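Amorpha-4,11-diene synthase (Artemisia annua, PDB 4GAX) is a sesquiterpene synthase that probably cyclises farnesyl diphosphate, with a product that depends on residues tuned by engineering. Local coordinates at residues 366-369 with 370-373; 517-520 with 521-525; 434-437 with 438-442; 249-252 with 253-257; 285-288 with 289-292. One frame throughout, in Å; residues are numbered along the deposited sequence.

Interaction 1: residues 366-369 with 370-373; sequences EILA and KEGK
Lys373 N turns back to Leu368 O, and with Gly372 N bonding to Ala369 O this closes helix 351-370 in a Schellman motif. The Lys373 N to Leu368 O bond is short, 2.7 Å, and nearly straight at the hydrogen (163°), although the donor stands above the carbonyl plane. The inner bond, Gly372 N to Ala369 O at 3.1 Å, is weak. Gly372 carries the positive phi of 75° that reverses the chain, after which Lys373 occupies the N-cap position of helix 374-399. Just before it the bonds are ordinary i to i+4 ones: Lys370 N bonds Glu366 O and Glu371 N bonds Ile367 O.

Among the side chains, Leu368 is the buried one. Its CB lies 3.7 Å from Lys373 O and 4.2 Å from Lys373 CB, while its isobutyl group packs on Phe377 of the next helix. Ser431 touches Leu368, Glu371 and Lys373 together. Glu371 sends its extended chain back along the helix, because CG sits beside its own backbone N (chi1 -80°). Its two oxygens each lie near a different aliphatic branch, Glu371 OE2 at 4.2 Å from Ile367 CG2 and Glu371 OE1 at 3.9 Å from Leu368 CD2.

Interaction 2: residues 517-520 with 521-525; sequences IPRP and LLVAV
Leu521 and Ile517 meet at the start of helix 519-535, with Arg519 as the third large contributor. Ile517 CG1 comes within 3.6 Å of Leu521 CB, the two side chains crossing at a slant. With CG1 anti to the backbone N (chi1 162°) and the chain extended beyond it, Ile517 carries CD1 against the backbone of the first turn, 3.5 Å from Leu522 N and 4.2 Å from Leu522 CB, and to 4.3 Å from Val525 CG2. Leu521 in turn lies alongside the Pro518 ring, its CD1 4.0 Å from Pro518 CD. Tyr427 of helix 419-429 touches both Ile517 and Leu521, and so packs against this apolar cluster from outside.

Arg519 faces another way. Its chain bends at chi3 (82°), and the guanidinium is laid across Val523: Val523 CG2 sits over one face, off-centre toward the rim and 3.7 Å from Arg519 NH2. NH1 bonds Tyr511 OH, and NH2 has a weak bond to Lys129 O, so both terminal nitrogens have partners beyond the turn.

The backbone bonds set out the first turn. Pro518 O accepts twice, from Leu521 N at 2.9 Å and from Leu522 N at 3.2 Å; the Leu522 donor lies in the carbonyl plane, the Leu521 donor above it. Pro518 holds the N-cap position and Pro520, which lacks an N-H, falls in the first turn, where no helical bond needs one. Ile517 before the cap, packed on Leu522 within the helix, is the arrangement of a hydrophobic staple at a helix N-terminus.

Interaction 3: residues 434-437 with 438-442; sequences VTKE and AFEWA
Thr435 OG1 takes the N-H of Ala438 at 2.9 Å, capping the start of helix 436-443. The bond is bent, 134° at the hydrogen. Thr435 can reach because its hydroxyl is swung between its own backbone N and carbonyl carbon (chi1 55°), which turns OG1 toward the first turn and also brings it within 3.5 Å of Ala438 CB. The same residue's carbonyl O receives weak bonds from Ala438 N and Phe439 N, so Ala438 N is shared between side chain and backbone of the cap. Regular helix bonding follows at once, with Glu440 N on Lys436 O and Trp441 N on Glu437 O, both 2.9 Å and both 161° at the hydrogen.

Along the exposed side, Glu440 extends past the backbone of the preceding turn: its CG is 3.3 Å from Lys436 O and its OE1 4.0 Å from Glu437 CG. Glu437 lies beside it, pointing the same way, and the carboxylates bring OE2 of Glu437 to 4.5 Å from OE1 of Glu440, their planes turned well apart. That proximity may raise the proton affinity of one of them, although the nearby helix N-terminus would tend to offset it.

Farther out, Tyr427 sets the buried side. Its hydroxyl bonds Ala438 O, its ring meets Phe439 edge-to-face, and it also touches Val434 and Trp441. Pro518 packs on Ala438, and Phe383 of helix 374-399 backs Phe439 and Ala442. The arrangement is a threonine N-cap, without the reciprocal side-chain bond of a capping box because the third helical residue is alanine.

Interaction 4: residues 249-252 with 253-257; sequences NLLQ and SLHRE
Leu251 O is held by His255 N at 2.9 Å, with 166° at the hydrogen and the donor nearly along the C=O axis. The imidazole of the same histidine has this oxygen over one face, 3.4 Å above the ring plane and toward the rim. With CG beside its own backbone N (chi1 -65°), the ring is turned back over the preceding turn, where His255 CE1 and NE2 both come 3.6 Å from Leu251 CG. NE2 is hydrogen-bonded to Phe294 O, a partner outside the turn which, with the oxygen over the face, restrains the ring's rotation.

Leu251 also meets Leu254. Its CG stands anti to the backbone N (chi1 -173°), and from there CD1 reaches to 3.7 Å from Leu254 CD2, the two side chains crossing. Leu254 CB meanwhile rests 3.4 Å from Leu251 O.

All of this lies within the long helix 238-269 of an all-helical terpene synthase, and the i to i+4 bonds continue through it: Ser253 N to Asn249 O at 3.0 Å, and Arg256 N to Gln252 O at 2.9 Å. A second side of the helix is polar and binds the C-terminal part of the chain, the end of helix 547-557 and the residues after it. Gln252, extended beyond CG, gives NE2 to both Tyr559 O and Leu556 O, while Asn249 OD1 accepts from Met561 N. Arg256 bends at chi2 and chi3, and its NH1 bonds Leu557 O. Ser253 OG bonds Asn46 ND2, from the N-terminal part of the chain. Arg220 of helix 219-232 packs on Leu251, Gln252 and His255.

Interaction 5: residues 285-288 with 289-292; sequences CYFW and ALAS
Leu290 N donates to Tyr286 O at 2.7 Å, the shortest backbone bond between the two halves of this turn. Ala289 N to Cys285 O follows at 3.0 Å and is straighter, 161° at the hydrogen. Next along, Ala291 N turns to Trp288 O at 3.1 Å, from well above the carbonyl plane, and adds a weak bond to Phe287 O. Ser292 doubles the hold on Ala289 O: its OG bonds that oxygen at 2.7 Å in the carbonyl plane, and its N bonds it too.

Packing starts with Tyr286. CG anti to the backbone N (chi1 178°) sends its ring forward, toward the C-terminal end, alongside Leu290: Leu290 CB sits over one face, Leu290 CD2 is 4.1 Å from Tyr286 CE1, and Leu290 CD1 is 3.9 Å from Tyr286 OH. The phenol oxygen is hydrogen-bonded to Glu258 OE1, which pins the far end of the ring. Leu290 CD2 also approaches Phe287 CD1 at 4.4 Å.

Other helices enclose the turn. Phe287 meets Tyr549 edge-to-face and packs on Leu552 and Leu556. The Trp288 ring meets Phe531 of helix 519-535, and Ile309 of helix 299-322 touches both Cys285 and Trp288. Helix 299-322 carries the DDIYD sequence, which matches the aspartate-rich magnesium-binding motif of class I terpene synthases. Such a buried helix, surrounded by others, is characteristic of their all-alpha catalytic bundle.

Overall arrangement
Interaction 5 lies deepest, its centre about 8 Å from the centre of the chain, and interaction 1 is the surface contact, its centre about 28 Å from the same point; the others are partly buried. Interactions 2 and 3 touch as two helix starts: Leu521 CD1 is 3.6 Å from Val434 CG1, and Tyr427 serves both. Thr435 caps interaction 3 with its hydroxyl; interaction 2 begins at Pro518 and is marked by an apolar staple, while interaction 1 is a helix end. Interaction 4 is a mid-helix turn and interaction 5 lies along helix 282-292; they meet where His255 NE2 comes 3.6 Å from Leu290 CD1. Aromatic packing dominates interaction 5, and charged side chains gather on interactions 1 and 3.

Interaction 1: residues 366-369 with 370-373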
loop_
_atom_site.group_PDB
_atom_site.type_symbol
_atom_site.label_atom_id
_atom_site.label_comp_id
_atom_site.label_asym_id
_atom_site.label_seq_id
_atom_site.Cartn_x
_atom_site.Cartn_y
_atom_site.Cartn_z
ATOM N N GLU A 366 -8.920 -17.053 19.513
ATOM C CA GLU A 366 -8.295 -18.176 20.221
ATOM C C GLU A 366 -6.780 -18.109 20.104
ATOM O O GLU A 366 -6.067 -18.396 21.071
ATOM C CB GLU A 366 -8.827 -19.516 19.689
ATOM C CG GLU A 366 -10.286 -19.777 20.092
ATOM C CD GLU A 366 -10.879 -21.037 19.448
ATOM O OE1 GLU A 366 -10.271 -21.587 18.492
ATOM O OE2 GLU A 366 -11.965 -21.475 19.898
ATOM N N ILE A 367 -6.291 -17.735 18.919
ATOM C CA ILE A 367 -4.854 -17.561 18.703
ATOM C C ILE A 367 -4.301 -16.473 19.620
ATOM O O ILE A 367 -3.275 -16.677 20.286
ATOM C CB ILE A 367 -4.532 -17.236 17.221
ATOM C CG1 ILE A 367 -4.683 -18.492 16.358
ATOM C CG2 ILE A 367 -3.122 -16.680 17.075
ATOM C CD1 ILE A 367 -4.649 -18.225 14.837
ATOM N N LEU A 368 -4.988 -15.329 19.674
ATOM C CA LEU A 368 -4.539 -14.219 20.508
ATOM C C LEU A 368 -4.662 -14.514 22.000
ATOM O O LEU A 368 -3.774 -14.146 22.769
ATOM C CB LEU A 368 -5.251 -12.908 20.146
ATOM C CG LEU A 368 -4.877 -12.429 18.745
ATOM C CD1 LEU A 368 -5.577 -11.111 18.399
ATOM C CD2 LEU A 368 -3.371 -12.277 18.629
ATOM N N ALA A 369 -5.745 -15.179 22.412
ATOM C CA ALA A 369 -5.900 -15.542 23.822
ATOM C C ALA A 369 -4.744 -16.430 24.304
ATOM O O ALA A 369 -4.300 -16.327 25.456
ATOM C CB ALA A 369 -7.241 -16.225 24.066
ATOM N N LYS A 370 -4.261 -17.302 23.420
ATOM C CA LYS A 370 -3.173 -18.206 23.772
ATOM C C LYS A 370 -1.870 -17.420 23.965
ATOM O O LYS A 370 -1.105 -17.685 24.896
ATOM C CB LYS A 370 -3.019 -19.308 22.718
ATOM C CG LYS A 370 -1.673 -20.018 22.760
ATOM C CD LYS A 370 -1.812 -21.518 22.972
ATOM C CE LYS A 370 -0.435 -22.156 23.196
ATOM N NZ LYS A 370 -0.121 -23.247 22.223
ATOM N N GLU A 371 -1.651 -16.424 23.108
ATOM C CA GLU A 371 -0.493 -15.530 23.225
ATOM C C GLU A 371 -0.657 -14.492 24.341
ATOM O O GLU A 371 0.212 -13.648 24.544
ATOM C CB GLU A 371 -0.190 -14.859 21.874
ATOM C CG GLU A 371 0.586 -15.774 20.909
ATOM C CD GLU A 371 0.381 -15.442 19.429
ATOM O OE1 GLU A 371 -0.158 -14.359 19.107
ATOM O OE2 GLU A 371 0.762 -16.280 18.578
ATOM N N GLY A 372 -1.773 -14.567 25.062
ATOM C CA GLY A 372 -2.064 -13.652 26.153
ATOM C C GLY A 372 -2.483 -12.271 25.675
ATOM O O GLY A 372 -2.323 -11.282 26.394
ATOM N N LYS A 373 -3.041 -12.199 24.470
ATOM C CA LYS A 373 -3.366 -10.907 23.873
ATOM C C LYS A 373 -4.852 -10.707 23.605
ATOM O O LYS A 373 -5.235 -10.152 22.573
ATOM C CB LYS A 373 -2.563 -10.709 22.595
ATOM C CG LYS A 373 -1.087 -10.448 22.879
ATOM C CD LYS A 373 -0.191 -10.970 21.778
ATOM C CE LYS A 373 1.273 -10.834 22.207
ATOM N NZ LYS A 373 2.201 -11.517 21.257
#

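Interaction 2: residues 517-520 with 521-525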
loop_
_atom_site.group_PDB
_atom_site.type_symbol
_atom_site.label_atom_id
_atom_site.label_comp_id
_atom_site.label_asym_id
_atom_site.label_seq_id
_atom_site.Cartn_x
_atom_site.Cartn_y
_atom_site.Cartn_z
ATOM N N ILE A 517 2.683 4.924 16.873
ATOM C CA ILE A 517 2.417 3.603 16.319
ATOM C C ILE A 517 3.767 3.006 15.896
ATOM O O ILE A 517 4.586 3.694 15.287
ATOM C CB ILE A 517 1.447 3.731 15.112
ATOM C CG1 ILE A 517 1.457 2.507 14.215
ATOM C CG2 ILE A 517 1.842 4.888 14.236
ATOM C CD1 ILE A 517 0.609 2.726 12.956
ATOM N N PRO A 518 4.011 1.729 16.233
ATOM C CA PRO A 518 5.267 1.072 15.850
ATOM C C PRO A 518 5.500 1.204 14.354
ATOM O O PRO A 518 4.554 1.047 13.566
ATOM C CB PRO A 518 5.026 -0.398 16.224
ATOM C CG PRO A 518 4.022 -0.332 17.346
ATOM C CD PRO A 518 3.112 0.819 16.970
ATOM N N ARG A 519 6.737 1.505 13.965
ATOM C CA ARG A 519 7.045 1.718 12.548
ATOM C C ARG A 519 6.534 0.676 11.554
ATOM O O ARG A 519 6.068 1.048 10.468
ATOM C CB ARG A 519 8.537 1.956 12.320
ATOM C CG ARG A 519 8.790 3.349 11.802
ATOM C CD ARG A 519 10.227 3.587 11.391
ATOM N NE ARG A 519 10.504 3.095 10.048
ATOM C CZ ARG A 519 9.987 3.606 8.933
ATOM N NH1 ARG A 519 9.127 4.621 8.977
ATOM N NH2 ARG A 519 10.324 3.087 7.767
ATOM N N PRO A 520 6.641 -0.623 11.894
ATOM C CA PRO A 520 6.216 -1.592 10.874
ATOM C C PRO A 520 4.719 -1.512 10.603
ATOM O O PRO A 520 4.284 -1.890 9.504
ATOM C CB PRO A 520 6.591 -2.953 11.486
ATOM C CG PRO A 520 7.678 -2.636 12.470
ATOM C CD PRO A 520 7.317 -1.282 13.033
ATOM N N LEU A 521 3.951 -1.016 11.571
ATOM C CA LEU A 521 2.511 -0.827 11.361
ATOM C C LEU A 521 2.249 0.452 10.573
ATOM O O LEU A 521 1.295 0.534 9.773
ATOM C CB LEU A 521 1.784 -0.770 12.710
ATOM C CG LEU A 521 1.642 -2.112 13.429
ATOM C CD1 LEU A 521 1.096 -1.892 14.833
ATOM C CD2 LEU A 521 0.717 -3.034 12.629
ATOM N N LEU A 522 3.099 1.458 10.791
ATOM C CA LEU A 522 2.955 2.720 10.066
ATOM C C LEU A 522 3.247 2.450 8.596
ATOM O O LEU A 522 2.547 2.972 7.705
ATOM C CB LEU A 522 3.905 3.782 10.633
ATOM C CG LEU A 522 3.863 5.128 9.908
ATOM C CD1 LEU A 522 2.457 5.690 9.951
ATOM C CD2 LEU A 522 4.855 6.120 10.521
ATOM N N VAL A 523 4.263 1.615 8.349
ATOM C CA VAL A 523 4.654 1.242 6.991
ATOM C C VAL A 523 3.479 0.520 6.333
ATOM O O VAL A 523 3.164 0.773 5.169
ATOM C CB VAL A 523 5.936 0.360 6.980
ATOM C CG1 VAL A 523 6.151 -0.322 5.612
ATOM C CG2 VAL A 523 7.167 1.198 7.380
ATOM N N ALA A 524 2.813 -0.355 7.091
ATOM C CA ALA A 524 1.635 -1.066 6.583
ATOM C C ALA A 524 0.543 -0.081 6.204
ATOM O O ALA A 524 -0.077 -0.220 5.158
ATOM C CB ALA A 524 1.096 -2.056 7.635
ATOM N N VAL A 525 0.293 0.898 7.073
ATOM C CA VAL A 525 -0.717 1.904 6.793
ATOM C C VAL A 525 -0.374 2.659 5.507
ATOM O O VAL A 525 -1.237 2.840 4.658
ATOM C CB VAL A 525 -0.893 2.915 7.954
ATOM C CG1 VAL A 525 -1.785 4.091 7.504
ATOM C CG2 VAL A 525 -1.503 2.220 9.198
#

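Interaction 3: residues 434-437 with 438-442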
loop_
_atom_site.group_PDB
_atom_site.type_symbol
_atom_site.label_atom_id
_atom_site.label_comp_id
_atom_site.label_asym_id
_atom_site.label_seq_id
_atom_site.Cartn_x
_atom_site.Cartn_y
_atom_site.Cartn_z
ATOM N N VAL A 434 2.183 -4.760 18.437
ATOM C CA VAL A 434 1.148 -3.787 18.784
ATOM C C VAL A 434 1.240 -3.363 20.254
ATOM O O VAL A 434 1.440 -4.187 21.141
ATOM C CB VAL A 434 -0.278 -4.293 18.467
ATOM C CG1 VAL A 434 -0.488 -4.344 16.983
ATOM C CG2 VAL A 434 -0.504 -5.653 19.067
ATOM N N THR A 435 1.118 -2.062 20.491
ATOM C CA THR A 435 1.114 -1.510 21.836
ATOM C C THR A 435 -0.298 -1.054 22.157
ATOM O O THR A 435 -1.121 -0.906 21.250
ATOM C CB THR A 435 2.022 -0.274 21.936
ATOM O OG1 THR A 435 1.628 0.684 20.947
ATOM C CG2 THR A 435 3.484 -0.650 21.720
ATOM N N LYS A 436 -0.578 -0.812 23.435
ATOM C CA LYS A 436 -1.854 -0.214 23.812
ATOM C C LYS A 436 -1.930 1.170 23.169
ATOM O O LYS A 436 -3.003 1.629 22.770
ATOM C CB LYS A 436 -1.980 -0.109 25.335
ATOM C CG LYS A 436 -3.412 0.053 25.850
ATOM C CD LYS A 436 -3.436 0.269 27.368
ATOM C CE LYS A 436 -4.819 0.009 27.973
ATOM N NZ LYS A 436 -4.863 0.246 29.454
ATOM N N GLU A 437 -0.770 1.810 23.039
ATOM C CA GLU A 437 -0.665 3.144 22.453
ATOM C C GLU A 437 -1.078 3.153 20.990
ATOM O O GLU A 437 -1.642 4.135 20.510
ATOM C CB GLU A 437 0.760 3.702 22.591
ATOM C CG GLU A 437 1.144 4.117 24.013
ATOM C CD GLU A 437 1.203 2.943 24.986
ATOM O OE1 GLU A 437 1.509 1.812 24.543
ATOM O OE2 GLU A 437 0.932 3.149 26.194
ATOM N N ALA A 438 -0.797 2.064 20.280
ATOM C CA ALA A 438 -1.139 2.003 18.874
ATOM C C ALA A 438 -2.651 2.011 18.745
ATOM O O ALA A 438 -3.205 2.688 17.875
ATOM C CB ALA A 438 -0.550 0.775 18.228
ATOM N N PHE A 439 -3.322 1.273 19.624
ATOM C CA PHE A 439 -4.782 1.254 19.607
ATOM C C PHE A 439 -5.378 2.578 20.043
ATOM O O PHE A 439 -6.398 3.006 19.501
ATOM C CB PHE A 439 -5.334 0.112 20.458
ATOM C CG PHE A 439 -5.636 -1.125 19.667
ATOM C CD1 PHE A 439 -6.700 -1.142 18.779
ATOM C CD2 PHE A 439 -4.859 -2.262 19.805
ATOM C CE1 PHE A 439 -6.988 -2.280 18.040
ATOM C CE2 PHE A 439 -5.144 -3.396 19.080
ATOM C CZ PHE A 439 -6.213 -3.404 18.195
ATOM N N GLU A 440 -4.758 3.219 21.031
ATOM C CA GLU A 440 -5.170 4.560 21.418
ATOM C C GLU A 440 -5.098 5.482 20.202
ATOM O O GLU A 440 -6.014 6.273 19.946
ATOM C CB GLU A 440 -4.286 5.096 22.549
ATOM C CG GLU A 440 -4.454 4.370 23.873
ATOM C CD GLU A 440 -3.401 4.777 24.896
ATOM O OE1 GLU A 440 -2.507 5.583 24.546
ATOM O OE2 GLU A 440 -3.468 4.291 26.048
ATOM N N TRP A 441 -4.008 5.384 19.455
ATOM C CA TRP A 441 -3.871 6.153 18.223
ATOM C C TRP A 441 -5.047 5.876 17.283
ATOM O O TRP A 441 -5.738 6.799 16.841
ATOM C CB TRP A 441 -2.554 5.817 17.518
ATOM C CG TRP A 441 -2.370 6.615 16.274
ATOM C CD1 TRP A 441 -1.990 7.928 16.190
ATOM C CD2 TRP A 441 -2.563 6.166 14.934
ATOM N NE1 TRP A 441 -1.938 8.320 14.876
ATOM C CE2 TRP A 441 -2.280 7.254 14.083
ATOM C CE3 TRP A 441 -2.947 4.945 14.367
ATOM C CZ2 TRP A 441 -2.371 7.159 12.699
ATOM C CZ3 TRP A 441 -3.032 4.849 12.991
ATOM C CH2 TRP A 441 -2.745 5.949 12.172
ATOM N N ALA A 442 -5.271 4.594 17.011
ATOM C CA ALA A 442 -6.375 4.134 16.165
ATOM C C ALA A 442 -7.735 4.696 16.566
ATOM O O ALA A 442 -8.524 5.089 15.704
ATOM C CB ALA A 442 -6.425 2.605 16.143
#

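Interaction 4: residues 249-252 with 253-257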
loop_
_atom_site.group_PDB
_atom_site.type_symbol
_atom_site.label_atom_id
_atom_site.label_comp_id
_atom_site.label_asym_id
_atom_site.label_seq_id
_atom_site.Cartn_x
_atom_site.Cartn_y
_atom_site.Cartn_z
ATOM N N ASN A 249 12.071 -15.017 -6.338
ATOM C CA ASN A 249 11.382 -16.268 -6.674
ATOM C C ASN A 249 10.983 -17.059 -5.427
ATOM O O ASN A 249 9.891 -17.645 -5.371
ATOM C CB ASN A 249 12.205 -17.120 -7.657
ATOM C CG ASN A 249 12.195 -16.553 -9.083
ATOM O OD1 ASN A 249 11.384 -15.669 -9.423
ATOM N ND2 ASN A 249 13.090 -17.071 -9.929
ATOM N N LEU A 250 11.860 -17.076 -4.427
ATOM C CA LEU A 250 11.535 -17.741 -3.165
ATOM C C LEU A 250 10.324 -17.097 -2.503
ATOM O O LEU A 250 9.409 -17.780 -2.050
ATOM C CB LEU A 250 12.721 -17.677 -2.203
ATOM C CG LEU A 250 13.977 -18.411 -2.678
ATOM C CD1 LEU A 250 15.079 -18.334 -1.616
ATOM C CD2 LEU A 250 13.658 -19.861 -3.044
ATOM N N LEU A 251 10.313 -15.773 -2.432
ATOM C CA LEU A 251 9.199 -15.091 -1.783
ATOM C C LEU A 251 7.922 -15.226 -2.611
ATOM O O LEU A 251 6.834 -15.406 -2.063
ATOM C CB LEU A 251 9.547 -13.629 -1.481
ATOM C CG LEU A 251 8.535 -12.843 -0.658
ATOM C CD1 LEU A 251 8.224 -13.564 0.666
ATOM C CD2 LEU A 251 9.098 -11.438 -0.405
ATOM N N GLN A 252 8.046 -15.194 -3.934
ATOM C CA GLN A 252 6.890 -15.470 -4.782
ATOM C C GLN A 252 6.280 -16.840 -4.490
ATOM O O GLN A 252 5.050 -16.987 -4.491
ATOM C CB GLN A 252 7.255 -15.365 -6.260
ATOM C CG GLN A 252 6.050 -15.444 -7.188
ATOM C CD GLN A 252 6.445 -15.406 -8.641
ATOM O OE1 GLN A 252 7.135 -16.311 -9.140
ATOM N NE2 GLN A 252 6.008 -14.351 -9.345
ATOM N N SER A 253 7.129 -17.842 -4.243
ATOM C CA SER A 253 6.616 -19.173 -3.906
ATOM C C SER A 253 5.805 -19.130 -2.616
ATOM O O SER A 253 4.774 -19.790 -2.503
ATOM C CB SER A 253 7.749 -20.203 -3.781
ATOM O OG SER A 253 8.271 -20.507 -5.054
ATOM N N LEU A 254 6.265 -18.343 -1.650
ATOM C CA LEU A 254 5.557 -18.214 -0.379
ATOM C C LEU A 254 4.203 -17.548 -0.610
ATOM O O LEU A 254 3.184 -18.000 -0.085
ATOM C CB LEU A 254 6.389 -17.402 0.622
ATOM C CG LEU A 254 5.649 -17.044 1.913
ATOM C CD1 LEU A 254 5.337 -18.291 2.764
ATOM C CD2 LEU A 254 6.436 -16.029 2.725
ATOM N N HIS A 255 4.189 -16.482 -1.407
ATOM C CA HIS A 255 2.935 -15.798 -1.738
ATOM C C HIS A 255 1.980 -16.767 -2.401
ATOM O O HIS A 255 0.781 -16.748 -2.120
ATOM C CB HIS A 255 3.181 -14.607 -2.669
ATOM C CG HIS A 255 3.995 -13.516 -2.046
ATOM N ND1 HIS A 255 4.748 -12.629 -2.784
ATOM C CD2 HIS A 255 4.163 -13.166 -0.746
ATOM C CE1 HIS A 255 5.351 -11.780 -1.967
ATOM N NE2 HIS A 255 5.012 -12.080 -0.728
ATOM N N ARG A 256 2.510 -17.611 -3.281
ATOM C CA ARG A 256 1.676 -18.585 -3.955
ATOM C C ARG A 256 1.111 -19.612 -2.976
ATOM O O ARG A 256 -0.028 -20.071 -3.149
ATOM C CB ARG A 256 2.439 -19.265 -5.096
ATOM C CG ARG A 256 2.578 -18.384 -6.325
ATOM C CD ARG A 256 1.242 -18.220 -7.046
ATOM N NE ARG A 256 0.801 -19.477 -7.652
ATOM C CZ ARG A 256 1.019 -19.832 -8.918
ATOM N NH1 ARG A 256 1.669 -19.023 -9.744
ATOM N NH2 ARG A 256 0.569 -21.002 -9.362
ATOM N N GLU A 257 1.898 -19.984 -1.968
ATOM C CA GLU A 257 1.410 -20.898 -0.915
ATOM C C GLU A 257 0.255 -20.274 -0.122
ATOM O O GLU A 257 -0.739 -20.944 0.178
ATOM C CB GLU A 257 2.544 -21.288 0.057
ATOM C CG GLU A 257 3.690 -22.078 -0.582
ATOM C CD GLU A 257 4.765 -22.498 0.433
ATOM O OE1 GLU A 257 4.979 -21.764 1.425
ATOM O OE2 GLU A 257 5.389 -23.568 0.244
#

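Interaction 5: residues 285-288 with 289-292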
loop_
_atom_site.group_PDB
_atom_site.type_symbol
_atom_site.label_atom_id
_atom_site.label_comp_id
_atom_site.label_asym_id
_atom_site.label_seq_id
_atom_site.Cartn_x
_atom_site.Cartn_y
_atom_site.Cartn_z
ATOM N N CYS A 285 -8.835 -10.032 -3.074
ATOM C CA CYS A 285 -8.698 -9.717 -1.647
ATOM C C CYS A 285 -7.260 -9.965 -1.213
ATOM O O CYS A 285 -6.685 -9.192 -0.447
ATOM C CB CYS A 285 -9.649 -10.566 -0.804
ATOM S SG CYS A 285 -11.411 -10.264 -1.157
ATOM N N TYR A 286 -6.680 -11.053 -1.704
ATOM C CA TYR A 286 -5.287 -11.364 -1.378
ATOM C C TYR A 286 -4.317 -10.285 -1.889
ATOM O O TYR A 286 -3.389 -9.896 -1.183
ATOM C CB TYR A 286 -4.885 -12.737 -1.943
ATOM C CG TYR A 286 -3.437 -13.026 -1.656
ATOM C CD1 TYR A 286 -2.500 -13.120 -2.676
ATOM C CD2 TYR A 286 -2.999 -13.160 -0.352
ATOM C CE1 TYR A 286 -1.140 -13.356 -2.387
ATOM C CE2 TYR A 286 -1.661 -13.391 -0.051
ATOM C CZ TYR A 286 -0.736 -13.487 -1.076
ATOM O OH TYR A 286 0.594 -13.708 -0.767
ATOM N N PHE A 287 -4.547 -9.795 -3.110
ATOM C CA PHE A 287 -3.653 -8.804 -3.714
ATOM C C PHE A 287 -3.652 -7.537 -2.878
ATOM O O PHE A 287 -2.615 -6.916 -2.660
ATOM C CB PHE A 287 -4.059 -8.503 -5.171
ATOM C CG PHE A 287 -3.009 -7.747 -5.948
ATOM C CD1 PHE A 287 -1.817 -8.365 -6.311
ATOM C CD2 PHE A 287 -3.213 -6.422 -6.313
ATOM C CE1 PHE A 287 -0.832 -7.667 -7.019
ATOM C CE2 PHE A 287 -2.237 -5.720 -7.029
ATOM C CZ PHE A 287 -1.046 -6.341 -7.377
ATOM N N TRP A 288 -4.823 -7.172 -2.383
ATOM C CA TRP A 288 -4.945 -6.034 -1.483
ATOM C C TRP A 288 -4.190 -6.297 -0.171
ATOM O O TRP A 288 -3.434 -5.429 0.320
ATOM C CB TRP A 288 -6.434 -5.797 -1.246
ATOM C CG TRP A 288 -6.821 -4.517 -0.616
ATOM C CD1 TRP A 288 -6.041 -3.685 0.133
ATOM C CD2 TRP A 288 -8.116 -3.915 -0.672
ATOM N NE1 TRP A 288 -6.780 -2.599 0.550
ATOM C CE2 TRP A 288 -8.057 -2.719 0.065
ATOM C CE3 TRP A 288 -9.325 -4.276 -1.273
ATOM C CZ2 TRP A 288 -9.160 -1.869 0.209
ATOM C CZ3 TRP A 288 -10.429 -3.424 -1.130
ATOM C CH2 TRP A 288 -10.334 -2.241 -0.388
ATOM N N ALA A 289 -4.372 -7.489 0.402
ATOM C CA ALA A 289 -3.655 -7.831 1.635
ATOM C C ALA A 289 -2.146 -7.825 1.374
ATOM O O ALA A 289 -1.339 -7.392 2.224
ATOM C CB ALA A 289 -4.092 -9.192 2.155
ATOM N N LEU A 290 -1.772 -8.296 0.184
ATOM C CA LEU A 290 -0.369 -8.394 -0.208
ATOM C C LEU A 290 0.294 -7.020 -0.243
ATOM O O LEU A 290 1.510 -6.902 -0.079
ATOM C CB LEU A 290 -0.263 -9.065 -1.578
ATOM C CG LEU A 290 1.149 -9.302 -2.119
ATOM C CD1 LEU A 290 2.019 -10.061 -1.103
ATOM C CD2 LEU A 290 1.082 -10.049 -3.446
ATOM N N ALA A 291 -0.514 -5.981 -0.435
ATOM C CA ALA A 291 0.003 -4.609 -0.457
ATOM C C ALA A 291 0.417 -4.091 0.909
ATOM O O ALA A 291 1.379 -3.314 1.024
ATOM C CB ALA A 291 -1.021 -3.662 -1.089
ATOM N N SER A 292 -0.285 -4.519 1.960
ATOM C CA SER A 292 -0.011 -3.992 3.302
ATOM C C SER A 292 1.442 -4.238 3.684
ATOM O O SER A 292 2.184 -3.292 3.974
ATOM C CB SER A 292 -0.951 -4.597 4.355
ATOM O OG SER A 292 -0.781 -6.009 4.443
#